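Local coordinates for periplasmic binding protein (Veillonella parvula, PDB 4LJS) that probably binds a small ligand in the periplasm and delivers it to a membrane transporter, as periplasmic binding proteins of this family do, at residues 172-177 and 295-300; 179-184 and 302-307; 186-191 and 312-317. One frame throughout, in Å; residues are numbered along the deposited sequence.

Interaction 1 of 3, residues 172-177 and 295-300; sequences ERLIQE and PGIRLL
Leu-174 and Glu-177, one turn apart on helix 168-188, pack against Ile-297 and Leu-300. The long helix is consistent with the single linking helix between the two lobes of cluster A (class III) binding proteins. The opposing segment is a turn, in part 3-10, and the start of helix 299-310. CA atoms lie 7.9 Å apart for Leu-174 and Ile-297, and 8.5 Å apart for Glu-177 and Leu-300, so only side chains meet.

Ile-297 reaches across with its delta methyl. CG1 is anti to the backbone N (chi1 -162°), and chi2 of 57° then turns CD1 into Leu-174. The two side chains cross at about a right angle. CD1 of Ile-297 sits 3.7 Å from CD1 of Leu-174 and 3.9 Å from its CB, with CG and CD2 little farther. One methyl therefore meets a whole leucine side chain. Ile-297 also touches Glu-56 and Ala-60 of helix 52-60, which brings the N-terminal lobe to this packing.

Glu-177 runs out extended and crosses Leu-300 at about a right angle, and the contact is van der Waals, with no hydrogen bond. Glu-177 OE2 comes 3.9 Å from Leu-300 CD2, and Glu-177 CD lies 4.1 Å from the same methyl.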
ATOM      1  N   GLU A 172      -5.546  -6.488 -14.664  1.00 40.74           N
ATOM      2  CA  GLU A 172      -6.393  -7.626 -14.339  1.00 42.03           C
ATOM      3  C   GLU A 172      -5.591  -8.852 -13.924  1.00 43.55           C
ATOM      4  O   GLU A 172      -6.003  -9.589 -13.032  1.00 44.18           O
ATOM      5  CB  GLU A 172      -7.323  -7.973 -15.507  1.00 44.21           C
ATOM      6  CG  GLU A 172      -8.525  -7.042 -15.615  1.00 63.01           C
ATOM      7  CD  GLU A 172      -9.333  -6.961 -14.320  1.00 66.20           C
ATOM      8  OE1 GLU A 172      -9.706  -5.832 -13.921  1.00 52.09           O
ATOM      9  OE2 GLU A 172      -9.596  -8.026 -13.708  1.00 71.52           O
ATOM     10  N   ARG A 173      -4.458  -9.078 -14.578  1.00 42.07           N
ATOM     11  CA  ARG A 173      -3.601 -10.200 -14.216  1.00 45.23           C
ATOM     12  C   ARG A 173      -3.078 -10.022 -12.792  1.00 43.06           C
ATOM     13  O   ARG A 173      -3.098 -10.960 -11.995  1.00 38.38           O
ATOM     14  CB  ARG A 173      -2.437 -10.336 -15.195  1.00 51.22           C
ATOM     15  CG  ARG A 173      -1.452 -11.438 -14.835  1.00 60.15           C
ATOM     16  CD  ARG A 173      -0.229 -11.382 -15.729  1.00 73.31           C
ATOM     17  NE  ARG A 173       0.241 -10.008 -15.890  1.00 83.80           N
ATOM     18  CZ  ARG A 173       1.079  -9.396 -15.059  1.00 80.93           C
ATOM     19  NH1 ARG A 173       1.558 -10.034 -13.997  1.00 71.21           N
ATOM     20  NH2 ARG A 173       1.442  -8.140 -15.295  1.00 82.52           N
ATOM     21  N   LEU A 174      -2.621  -8.813 -12.471  1.00 39.78           N
ATOM     22  CA  LEU A 174      -2.102  -8.525 -11.133  1.00 43.06           C
ATOM     23  C   LEU A 174      -3.171  -8.693 -10.054  1.00 39.05           C
ATOM     24  O   LEU A 174      -2.927  -9.290  -9.011  1.00 44.48           O
ATOM     25  CB  LEU A 174      -1.512  -7.114 -11.078  1.00 43.32           C
ATOM     26  CG  LEU A 174      -0.269  -6.920 -11.943  1.00 44.25           C
ATOM     27  CD1 LEU A 174       0.081  -5.449 -12.037  1.00 42.11           C
ATOM     28  CD2 LEU A 174       0.905  -7.738 -11.404  1.00 37.50           C
ATOM     29  N   ILE A 175      -4.357  -8.163 -10.318  1.00 38.49           N
ATOM     30  CA  ILE A 175      -5.482  -8.277  -9.403  1.00 36.73           C
ATOM     31  C   ILE A 175      -5.891  -9.741  -9.211  1.00 39.87           C
ATOM     32  O   ILE A 175      -6.101 -10.198  -8.085  1.00 34.68           O
ATOM     33  CB  ILE A 175      -6.672  -7.460  -9.931  1.00 40.59           C
ATOM     34  CG1 ILE A 175      -6.403  -5.963  -9.732  1.00 37.40           C
ATOM     35  CG2 ILE A 175      -7.976  -7.889  -9.274  1.00 27.02           C
ATOM     36  CD1 ILE A 175      -7.322  -5.076 -10.532  1.00 33.75           C
ATOM     37  N   GLN A 176      -5.993 -10.473 -10.316  1.00 30.06           N
ATOM     38  CA  GLN A 176      -6.402 -11.866 -10.273  1.00 35.13           C
ATOM     39  C   GLN A 176      -5.425 -12.736  -9.478  1.00 40.51           C
ATOM     40  O   GLN A 176      -5.839 -13.650  -8.767  1.00 36.62           O
ATOM     41  CB  GLN A 176      -6.579 -12.428 -11.683  1.00 44.71           C
ATOM     42  CG  GLN A 176      -7.284 -13.781 -11.701  1.00 62.13           C
ATOM     43  CD  GLN A 176      -7.170 -14.499 -13.033  1.00 78.96           C
ATOM     44  OE1 GLN A 176      -8.156 -15.019 -13.558  1.00 79.82           O
ATOM     45  NE2 GLN A 176      -5.960 -14.546 -13.581  1.00 89.22           N
ATOM     46  N   GLU A 177      -4.131 -12.451  -9.605  1.00 41.83           N
ATOM     47  CA  GLU A 177      -3.106 -13.181  -8.864  1.00 40.10           C
ATOM     48  C   GLU A 177      -3.376 -13.071  -7.367  1.00 37.69           C
ATOM     49  O   GLU A 177      -3.345 -14.062  -6.633  1.00 35.67           O
ATOM     50  CB  GLU A 177      -1.724 -12.614  -9.199  1.00 50.32           C
ATOM     51  CG  GLU A 177      -0.593 -13.059  -8.283  1.00 58.57           C
ATOM     52  CD  GLU A 177       0.769 -12.542  -8.739  1.00 64.19           C
ATOM     53  OE1 GLU A 177       0.811 -11.562  -9.520  1.00 58.06           O
ATOM     54  OE2 GLU A 177       1.795 -13.126  -8.321  1.00 66.92           O
ATOM     55  N   PRO A 295      -1.286   0.458  -0.049  1.00 32.90           N
ATOM     56  CA  PRO A 295      -0.074  -0.125  -0.643  1.00 33.06           C
ATOM     57  C   PRO A 295      -0.081  -0.188  -2.162  1.00 29.65           C
ATOM     58  O   PRO A 295       0.986  -0.354  -2.755  1.00 31.80           O
ATOM     59  CB  PRO A 295      -0.067  -1.555  -0.079  1.00 24.81           C
ATOM     60  CG  PRO A 295      -1.522  -1.869   0.092  1.00 24.90           C
ATOM     61  CD  PRO A 295      -2.204  -0.572   0.467  1.00 26.23           C
ATOM     62  N   GLY A 296      -1.248  -0.063  -2.786  1.00 30.67           N
ATOM     63  CA  GLY A 296      -1.341  -0.294  -4.216  1.00 31.16           C
ATOM     64  C   GLY A 296      -0.846  -1.699  -4.530  1.00 33.67           C
ATOM     65  O   GLY A 296      -1.173  -2.650  -3.824  1.00 32.31           O
ATOM     66  N   ILE A 297      -0.023  -1.824  -5.565  1.00 34.88           N
ATOM     67  CA  ILE A 297       0.504  -3.125  -5.982  1.00 36.19           C
ATOM     68  C   ILE A 297       1.214  -3.913  -4.865  1.00 34.99           C
ATOM     69  O   ILE A 297       1.274  -5.137  -4.925  1.00 31.89           O
ATOM     70  CB  ILE A 297       1.428  -2.989  -7.236  1.00 40.85           C
ATOM     71  CG1 ILE A 297       1.620  -4.338  -7.930  1.00 46.99           C
ATOM     72  CG2 ILE A 297       2.768  -2.360  -6.870  1.00 30.21           C
ATOM     73  CD1 ILE A 297       0.331  -5.005  -8.352  1.00 53.86           C
ATOM     74  N   ARG A 298       1.719  -3.221  -3.839  1.00 32.32           N
ATOM     75  CA  ARG A 298       2.463  -3.889  -2.762  1.00 31.31           C
ATOM     76  C   ARG A 298       1.552  -4.665  -1.794  1.00 33.06           C
ATOM     77  O   ARG A 298       2.021  -5.308  -0.844  1.00 30.18           O
ATOM     78  CB  ARG A 298       3.360  -2.904  -1.994  1.00 28.26           C
ATOM     79  CG  ARG A 298       4.438  -2.226  -2.849  1.00 36.46           C
ATOM     80  CD  ARG A 298       5.332  -3.254  -3.541  1.00 34.14           C
ATOM     81  NE  ARG A 298       6.083  -4.055  -2.577  1.00 34.28           N
ATOM     82  CZ  ARG A 298       7.239  -3.686  -2.034  1.00 40.45           C
ATOM     83  NH1 ARG A 298       7.801  -2.517  -2.358  1.00 31.61           N
ATOM     84  NH2 ARG A 298       7.839  -4.492  -1.167  1.00 40.93           N
ATOM     85  N   LEU A 299       0.251  -4.604  -2.039  1.00 30.36           N
ATOM     86  CA  LEU A 299      -0.698  -5.456  -1.329  1.00 32.09           C
ATOM     87  C   LEU A 299      -0.327  -6.947  -1.474  1.00 38.07           C
ATOM     88  O   LEU A 299      -0.626  -7.759  -0.600  1.00 37.42           O
ATOM     89  CB  LEU A 299      -2.119  -5.211  -1.847  1.00 27.34           C
ATOM     90  CG  LEU A 299      -3.235  -6.061  -1.231  1.00 29.38           C
ATOM     91  CD1 LEU A 299      -3.205  -5.989   0.297  1.00 30.37           C
ATOM     92  CD2 LEU A 299      -4.582  -5.631  -1.754  1.00 26.19           C
ATOM     93  N   LEU A 300       0.329  -7.296  -2.578  1.00 38.23           N
ATOM     94  CA  LEU A 300       0.794  -8.664  -2.786  1.00 39.51           C
ATOM     95  C   LEU A 300       1.745  -9.129  -1.680  1.00 40.38           C
ATOM     96  O   LEU A 300       1.675 -10.278  -1.237  1.00 40.98           O
ATOM     97  CB  LEU A 300       1.463  -8.809  -4.156  1.00 41.43           C
ATOM     98  CG  LEU A 300       1.963 -10.217  -4.502  1.00 50.57           C
ATOM     99  CD1 LEU A 300       0.826 -11.249  -4.409  1.00 42.51           C
ATOM    100  CD2 LEU A 300       2.630 -10.253  -5.880  1.00 49.72           C
TER

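Interaction 2 of 3, residues 179-184 and 302-307. Unlike the reference sequence in segment 302-307: Ser-302 (reference Gly).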
ATOM      1  N   GLN A 179      -6.286 -12.067  -5.861  1.00 30.56           N
ATOM      2  CA  GLN A 179      -7.587 -12.627  -5.513  1.00 35.58           C
ATOM      3  C   GLN A 179      -7.567 -14.155  -5.463  1.00 38.97           C
ATOM      4  O   GLN A 179      -8.159 -14.762  -4.570  1.00 39.01           O
ATOM      5  CB  GLN A 179      -8.650 -12.159  -6.502  1.00 35.08           C
ATOM      6  CG  GLN A 179      -8.915 -10.660  -6.481  1.00 34.75           C
ATOM      7  CD  GLN A 179     -10.031 -10.276  -7.440  1.00 40.65           C
ATOM      8  OE1 GLN A 179     -10.227 -10.928  -8.468  1.00 46.98           O
ATOM      9  NE2 GLN A 179     -10.775  -9.228  -7.104  1.00 39.19           N
ATOM     10  N   GLN A 180      -6.898 -14.775  -6.428  1.00 34.92           N
ATOM     11  CA  GLN A 180      -6.805 -16.230  -6.468  1.00 39.72           C
ATOM     12  C   GLN A 180      -6.021 -16.767  -5.275  1.00 42.82           C
ATOM     13  O   GLN A 180      -6.306 -17.852  -4.763  1.00 39.45           O
ATOM     14  CB  GLN A 180      -6.153 -16.693  -7.771  1.00 40.40           C
ATOM     15  CG  GLN A 180      -7.052 -16.550  -8.983  1.00 55.67           C
ATOM     16  CD  GLN A 180      -6.400 -17.025 -10.266  1.00 68.45           C
ATOM     17  OE1 GLN A 180      -5.217 -17.369 -10.292  1.00 75.10           O
ATOM     18  NE2 GLN A 180      -7.173 -17.045 -11.342  1.00 69.43           N
ATOM     19  N   SER A 181      -5.028 -15.995  -4.847  1.00 34.99           N
ATOM     20  CA  SER A 181      -4.186 -16.374  -3.729  1.00 33.36           C
ATOM     21  C   SER A 181      -4.981 -16.392  -2.419  1.00 38.18           C
ATOM     22  O   SER A 181      -4.913 -17.361  -1.653  1.00 37.67           O
ATOM     23  CB  SER A 181      -3.002 -15.413  -3.631  1.00 33.46           C
ATOM     24  OG  SER A 181      -2.164 -15.769  -2.557  1.00 46.24           O
ATOM     25  N   VAL A 182      -5.727 -15.318  -2.168  1.00 31.81           N
ATOM     26  CA  VAL A 182      -6.596 -15.234  -1.001  1.00 29.93           C
ATOM     27  C   VAL A 182      -7.603 -16.393  -0.986  1.00 37.33           C
ATOM     28  O   VAL A 182      -7.770 -17.066   0.031  1.00 33.41           O
ATOM     29  CB  VAL A 182      -7.366 -13.888  -0.954  1.00 31.91           C
ATOM     30  CG1 VAL A 182      -8.468 -13.933   0.092  1.00 28.14           C
ATOM     31  CG2 VAL A 182      -6.405 -12.699  -0.683  1.00 25.26           C
ATOM     32  N   ALA A 183      -8.254 -16.632  -2.122  1.00 27.85           N
ATOM     33  CA  ALA A 183      -9.311 -17.628  -2.210  1.00 35.45           C
ATOM     34  C   ALA A 183      -8.756 -19.037  -2.065  1.00 38.59           C
ATOM     35  O   ALA A 183      -9.398 -19.907  -1.484  1.00 32.62           O
ATOM     36  CB  ALA A 183     -10.070 -17.495  -3.516  1.00 30.31           C
ATOM     37  N   TYR A 184      -7.565 -19.255  -2.608  1.00 38.28           N
ATOM     38  CA  TYR A 184      -6.901 -20.542  -2.469  1.00 41.39           C
ATOM     39  C   TYR A 184      -6.651 -20.846  -0.993  1.00 37.84           C
ATOM     40  O   TYR A 184      -7.002 -21.923  -0.508  1.00 35.64           O
ATOM     41  CB  TYR A 184      -5.582 -20.538  -3.241  1.00 41.06           C
ATOM     42  CG  TYR A 184      -4.675 -21.696  -2.908  1.00 36.65           C
ATOM     43  CD1 TYR A 184      -4.863 -22.940  -3.493  1.00 38.26           C
ATOM     44  CD2 TYR A 184      -3.624 -21.541  -2.005  1.00 35.42           C
ATOM     45  CE1 TYR A 184      -4.028 -23.999  -3.191  1.00 42.87           C
ATOM     46  CE2 TYR A 184      -2.790 -22.588  -1.695  1.00 37.69           C
ATOM     47  CZ  TYR A 184      -2.994 -23.814  -2.289  1.00 40.50           C
ATOM     48  OH  TYR A 184      -2.159 -24.854  -1.979  1.00 46.24           O
ATOM     49  N   SER A 302       1.854  -8.090   1.484  1.00 29.38           N
ATOM     50  CA  SER A 302       1.126  -8.319   2.728  1.00 36.20           C
ATOM     51  C   SER A 302       0.253  -9.569   2.679  1.00 37.15           C
ATOM     52  O   SER A 302       0.175 -10.299   3.668  1.00 39.32           O
ATOM     53  CB  SER A 302       0.305  -7.101   3.141  1.00 37.60           C
ATOM     54  OG  SER A 302      -0.505  -6.611   2.093  1.00 43.45           O
ATOM     55  N   ILE A 303      -0.392  -9.815   1.539  1.00 34.59           N
ATOM     56  CA  ILE A 303      -1.139 -11.058   1.341  1.00 37.66           C
ATOM     57  C   ILE A 303      -0.253 -12.270   1.630  1.00 36.87           C
ATOM     58  O   ILE A 303      -0.640 -13.176   2.365  1.00 40.90           O
ATOM     59  CB  ILE A 303      -1.691 -11.183  -0.094  1.00 37.31           C
ATOM     60  CG1 ILE A 303      -2.867 -10.232  -0.309  1.00 37.14           C
ATOM     61  CG2 ILE A 303      -2.162 -12.605  -0.360  1.00 30.27           C
ATOM     62  CD1 ILE A 303      -3.275 -10.115  -1.768  1.00 34.88           C
ATOM     63  N   ASP A 304       0.946 -12.269   1.059  1.00 34.27           N
ATOM     64  CA  ASP A 304       1.904 -13.355   1.263  1.00 33.26           C
ATOM     65  C   ASP A 304       2.354 -13.511   2.712  1.00 38.36           C
ATOM     66  O   ASP A 304       2.381 -14.623   3.245  1.00 34.73           O
ATOM     67  CB  ASP A 304       3.121 -13.183   0.352  1.00 38.93           C
ATOM     68  CG  ASP A 304       2.809 -13.502  -1.103  1.00 49.52           C
ATOM     69  OD1 ASP A 304       1.723 -14.062  -1.373  1.00 50.30           O
ATOM     70  OD2 ASP A 304       3.646 -13.200  -1.978  1.00 62.86           O
ATOM     71  N   ILE A 305       2.706 -12.400   3.349  1.00 29.66           N
ATOM     72  CA  ILE A 305       3.157 -12.448   4.734  1.00 34.93           C
ATOM     73  C   ILE A 305       2.037 -12.902   5.668  1.00 36.92           C
ATOM     74  O   ILE A 305       2.238 -13.770   6.522  1.00 37.66           O
ATOM     75  CB  ILE A 305       3.722 -11.094   5.195  1.00 34.92           C
ATOM     76  CG1 ILE A 305       5.004 -10.785   4.414  1.00 32.24           C
ATOM     77  CG2 ILE A 305       3.970 -11.096   6.708  1.00 28.16           C
ATOM     78  CD1 ILE A 305       5.618  -9.439   4.718  1.00 33.65           C
ATOM     79  N   VAL A 306       0.849 -12.337   5.490  1.00 31.12           N
ATOM     80  CA  VAL A 306      -0.263 -12.678   6.359  1.00 29.96           C
ATOM     81  C   VAL A 306      -0.758 -14.118   6.143  1.00 33.35           C
ATOM     82  O   VAL A 306      -0.954 -14.861   7.108  1.00 33.32           O
ATOM     83  CB  VAL A 306      -1.399 -11.653   6.249  1.00 35.53           C
ATOM     84  CG1 VAL A 306      -2.568 -12.076   7.109  1.00 30.50           C
ATOM     85  CG2 VAL A 306      -0.889 -10.274   6.683  1.00 31.28           C
ATOM     86  N   SER A 307      -0.922 -14.530   4.889  1.00 30.57           N
ATOM     87  CA  SER A 307      -1.379 -15.890   4.616  1.00 36.40           C
ATOM     88  C   SER A 307      -0.345 -16.914   5.095  1.00 38.52           C
ATOM     89  O   SER A 307      -0.707 -17.939   5.663  1.00 37.79           O
ATOM     90  CB  SER A 307      -1.682 -16.096   3.128  1.00 28.06           C
ATOM     91  OG  SER A 307      -0.475 -16.113   2.371  1.00 31.53           O
TER
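Two nearly parallel helices, 168-188 and 299-310, meet here through Ser-181, Val-182 and Ile-303. The axes of the two short segments run at 11° and come within 10.6 Å of each other. At this spacing the helices meet through side chains alone. No hydrogen bond crosses between them.

Ile-303 is the central residue and offers two branches. Its CG2 is anti to the backbone N and meets Ser-181 OG at 3.9 Å. Its CD1, on the other branch, lies 4.2 Å from Val-182 CG2. Ser-181 OG is also anti to its backbone N (chi1 -180°), which extends the hydroxyl toward the isoleucine. Asp-304 OD1 is 4.4 Å from Ser-181 OG, too far for a bond. Met-151 of helix 151-164 touches both Val-182 and Ile-303.

The carbonyl O of Ile-303 is gripped twice by Ser-307. Ser-307 OG donates to Ile-303 O at 2.9 Å, and Ser-307 N reaches that oxygen from the opposite face of the carbonyl plane. The hydroxyl so ties Ser-307 back to the carbonyl one turn earlier. The arrangement is side-by-side packing of near-parallel helices, here between the long helix and the C-terminal helix of a two-lobed binding protein.

Interaction 3 of 3, residues 186-191 and 312-317; sequences VAQTAH and PNLYPE
Leu-314 reaches from the loop after helix 299-310 to Gln-188 and Thr-189, at the C-terminal end of helix 168-188. Its CB is directed at the other segment. CG stands anti to the backbone N (chi1 -176°). It also rests over one face of the Tyr-315 ring, 3.8 Å above the plane and offset toward the rim. From there the two methyls spread. CD1 lies 3.9 Å from Gln-188 CB, and the leucine also touches Tyr-184 of the same long helix. CD2 meets Gln-188 CB at 3.9 Å as well, and it touches Thr-189 CG2 at 4.0 Å. The leucine and threonine side chains cross at about a right angle.

Gln-188 takes part through CB. Its chain bends at chi2 (-59°), and the amide end leads away from the leucine. Thr-189 turns its methyl to Leu-314, while OG1 bonds to the backbone O of Thr-185. Tyr-315 OH is bonded to Thr-185 OG1, so the loop has a polar tie to the helix beside this contact.

Across the two segments only carbon meets carbon. The contact thus rests on shape and burial of apolar surface, and the hydroxyl of Thr-189 finds its partner in helix 168-188, at Thr-185 O.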
ATOM      1  N   VAL A 186      -8.048 -19.592   1.794  1.00 36.56           N
ATOM      2  CA  VAL A 186      -9.279 -19.865   2.529  1.00 33.39           C
ATOM      3  C   VAL A 186      -9.840 -21.253   2.214  1.00 38.19           C
ATOM      4  O   VAL A 186     -10.265 -21.975   3.119  1.00 41.94           O
ATOM      5  CB  VAL A 186     -10.354 -18.801   2.256  1.00 36.23           C
ATOM      6  CG1 VAL A 186     -11.631 -19.125   3.012  1.00 28.97           C
ATOM      7  CG2 VAL A 186      -9.839 -17.414   2.635  1.00 27.34           C
ATOM      8  N   ALA A 187      -9.825 -21.638   0.937  1.00 35.22           N
ATOM      9  CA  ALA A 187     -10.405 -22.926   0.532  1.00 43.66           C
ATOM     10  C   ALA A 187      -9.632 -24.128   1.081  1.00 42.81           C
ATOM     11  O   ALA A 187     -10.230 -25.123   1.474  1.00 44.96           O
ATOM     12  CB  ALA A 187     -10.536 -23.020  -0.990  1.00 34.35           C
ATOM     13  N   GLN A 188      -8.305 -24.030   1.116  1.00 45.07           N
ATOM     14  CA  GLN A 188      -7.477 -25.151   1.560  1.00 46.75           C
ATOM     15  C   GLN A 188      -7.526 -25.374   3.075  1.00 38.66           C
ATOM     16  O   GLN A 188      -7.116 -26.422   3.562  1.00 44.90           O
ATOM     17  CB  GLN A 188      -6.025 -24.959   1.112  1.00 45.33           C
ATOM     18  CG  GLN A 188      -5.842 -24.875  -0.393  1.00 44.11           C
ATOM     19  CD  GLN A 188      -6.351 -26.112  -1.119  1.00 52.89           C
ATOM     20  OE1 GLN A 188      -6.092 -27.243  -0.702  1.00 53.47           O
ATOM     21  NE2 GLN A 188      -7.086 -25.901  -2.209  1.00 53.15           N
ATOM     22  N   THR A 189      -8.043 -24.394   3.809  1.00 35.65           N
ATOM     23  CA  THR A 189      -8.010 -24.427   5.270  1.00 41.41           C
ATOM     24  C   THR A 189      -9.387 -24.321   5.933  1.00 42.65           C
ATOM     25  O   THR A 189      -9.478 -24.158   7.149  1.00 41.76           O
ATOM     26  CB  THR A 189      -7.173 -23.272   5.810  1.00 38.38           C
ATOM     27  OG1 THR A 189      -7.771 -22.034   5.396  1.00 38.33           O
ATOM     28  CG2 THR A 189      -5.733 -23.358   5.284  1.00 32.24           C
ATOM     29  N   ALA A 190     -10.451 -24.410   5.141  1.00 49.41           N
ATOM     30  CA  ALA A 190     -11.802 -24.191   5.655  1.00 49.18           C
ATOM     31  C   ALA A 190     -12.224 -25.232   6.697  1.00 50.69           C
ATOM     32  O   ALA A 190     -13.079 -24.963   7.527  1.00 54.68           O
ATOM     33  CB  ALA A 190     -12.808 -24.137   4.508  1.00 46.98           C
ATOM     34  N   HIS A 191     -11.612 -26.407   6.655  1.00 48.27           N
ATOM     35  CA  HIS A 191     -11.921 -27.470   7.602  1.00 52.58           C
ATOM     36  C   HIS A 191     -11.199 -27.305   8.938  1.00 56.52           C
ATOM     37  O   HIS A 191     -11.453 -28.056   9.880  1.00 64.76           O
ATOM     38  CB  HIS A 191     -11.542 -28.821   7.005  1.00 60.41           C
ATOM     39  CG  HIS A 191     -10.084 -28.946   6.700  1.00 59.24           C
ATOM     40  ND1 HIS A 191      -9.482 -28.271   5.660  1.00 51.28           N
ATOM     41  CD2 HIS A 191      -9.105 -29.660   7.302  1.00 58.19           C
ATOM     42  CE1 HIS A 191      -8.196 -28.568   5.632  1.00 55.27           C
ATOM     43  NE2 HIS A 191      -7.941 -29.409   6.617  1.00 56.32           N
ATOM     44  N   PRO A 312       0.828 -21.694   8.585  1.00 44.84           N
ATOM     45  CA  PRO A 312       2.177 -22.263   8.430  1.00 43.48           C
ATOM     46  C   PRO A 312       2.173 -23.681   7.864  1.00 45.98           C
ATOM     47  O   PRO A 312       3.145 -24.095   7.231  1.00 51.85           O
ATOM     48  CB  PRO A 312       2.717 -22.298   9.868  1.00 40.66           C
ATOM     49  CG  PRO A 312       1.878 -21.337  10.624  1.00 46.93           C
ATOM     50  CD  PRO A 312       0.522 -21.394   9.995  1.00 45.52           C
ATOM     51  N   ASN A 313       1.099 -24.425   8.093  1.00 40.70           N
ATOM     52  CA  ASN A 313       1.016 -25.781   7.564  1.00 48.25           C
ATOM     53  C   ASN A 313       0.746 -25.814   6.068  1.00 44.55           C
ATOM     54  O   ASN A 313       1.187 -26.725   5.373  1.00 47.32           O
ATOM     55  CB  ASN A 313      -0.032 -26.602   8.314  1.00 56.45           C
ATOM     56  CG  ASN A 313       0.420 -26.977   9.706  1.00 69.64           C
ATOM     57  OD1 ASN A 313       1.607 -27.212   9.942  1.00 72.11           O
ATOM     58  ND2 ASN A 313      -0.522 -27.027  10.641  1.00 76.52           N
ATOM     59  N   LEU A 314       0.012 -24.824   5.578  1.00 41.87           N
ATOM     60  CA  LEU A 314      -0.251 -24.714   4.148  1.00 44.23           C
ATOM     61  C   LEU A 314       0.980 -24.167   3.428  1.00 44.72           C
ATOM     62  O   LEU A 314       1.252 -24.530   2.285  1.00 45.89           O
ATOM     63  CB  LEU A 314      -1.453 -23.806   3.892  1.00 42.42           C
ATOM     64  CG  LEU A 314      -1.888 -23.683   2.430  1.00 43.08           C
ATOM     65  CD1 LEU A 314      -2.231 -25.049   1.873  1.00 41.27           C
ATOM     66  CD2 LEU A 314      -3.073 -22.746   2.314  1.00 38.91           C
ATOM     67  N   TYR A 315       1.720 -23.293   4.104  1.00 37.27           N
ATOM     68  CA  TYR A 315       2.912 -22.685   3.521  1.00 44.44           C
ATOM     69  C   TYR A 315       4.176 -23.017   4.322  1.00 47.73           C
ATOM     70  O   TYR A 315       4.713 -22.153   5.024  1.00 45.04           O
ATOM     71  CB  TYR A 315       2.721 -21.172   3.423  1.00 42.73           C
ATOM     72  CG  TYR A 315       1.532 -20.789   2.583  1.00 41.35           C
ATOM     73  CD1 TYR A 315       1.589 -20.872   1.199  1.00 40.98           C
ATOM     74  CD2 TYR A 315       0.342 -20.355   3.171  1.00 36.28           C
ATOM     75  CE1 TYR A 315       0.504 -20.530   0.413  1.00 47.40           C
ATOM     76  CE2 TYR A 315      -0.755 -20.009   2.389  1.00 40.21           C
ATOM     77  CZ  TYR A 315      -0.665 -20.101   1.009  1.00 43.71           C
ATOM     78  OH  TYR A 315      -1.730 -19.760   0.211  1.00 39.53           O
ATOM     79  N   PRO A 316       4.650 -24.275   4.220  1.00 49.43           N
ATOM     80  CA  PRO A 316       5.778 -24.762   5.025  1.00 54.03           C
ATOM     81  C   PRO A 316       7.083 -24.023   4.738  1.00 58.29           C
ATOM     82  O   PRO A 316       7.978 -24.040   5.579  1.00 66.13           O
ATOM     83  CB  PRO A 316       5.903 -26.236   4.606  1.00 47.71           C
ATOM     84  CG  PRO A 316       5.294 -26.297   3.250  1.00 51.51           C
ATOM     85  CD  PRO A 316       4.168 -25.300   3.278  1.00 51.25           C
ATOM     86  N   GLU A 317       7.174 -23.395   3.587  1.00 56.91           N
ATOM     87  CA  GLU A 317       8.329 -22.655   3.159  1.00 53.26           C
ATOM     88  C   GLU A 317       8.682 -21.459   4.026  1.00 49.24           C
ATOM     89  O   GLU A 317       9.747 -20.942   3.944  1.00 52.54           O
ATOM     90  CB  GLU A 317       8.070 -22.181   1.752  1.00 65.74           C
ATOM     91  CG  GLU A 317       9.278 -22.092   0.865  1.00 84.66           C
ATOM     92  CD  GLU A 317       9.330 -23.200  -0.160  1.00 97.31           C
ATOM     93  OE1 GLU A 317       8.821 -22.987  -1.278  1.00102.30           O
ATOM     94  OE2 GLU A 317       9.894 -24.270   0.144  1.00 99.82           O
TER

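In the fold
The chain first builds the N-terminal lobe with its parallel sheet, then runs along helix 168-188, which supplies residues 172-177, 179-184 and the first half of 186-191 in turn. It next forms the mixed sheet of the C-terminal lobe. After strand 284-288 it returns beside the long helix and meets it in the same order. Interactions 1 and 2 each close a loop with 117 residues between the segments, and interaction 3 one with 120. All three loops cross, as parallel pairing requires. Interactions 2 and 3 touch through Tyr-184 and Tyr-315. Together they tie the last helix and its following loop to the helix that links the lobes.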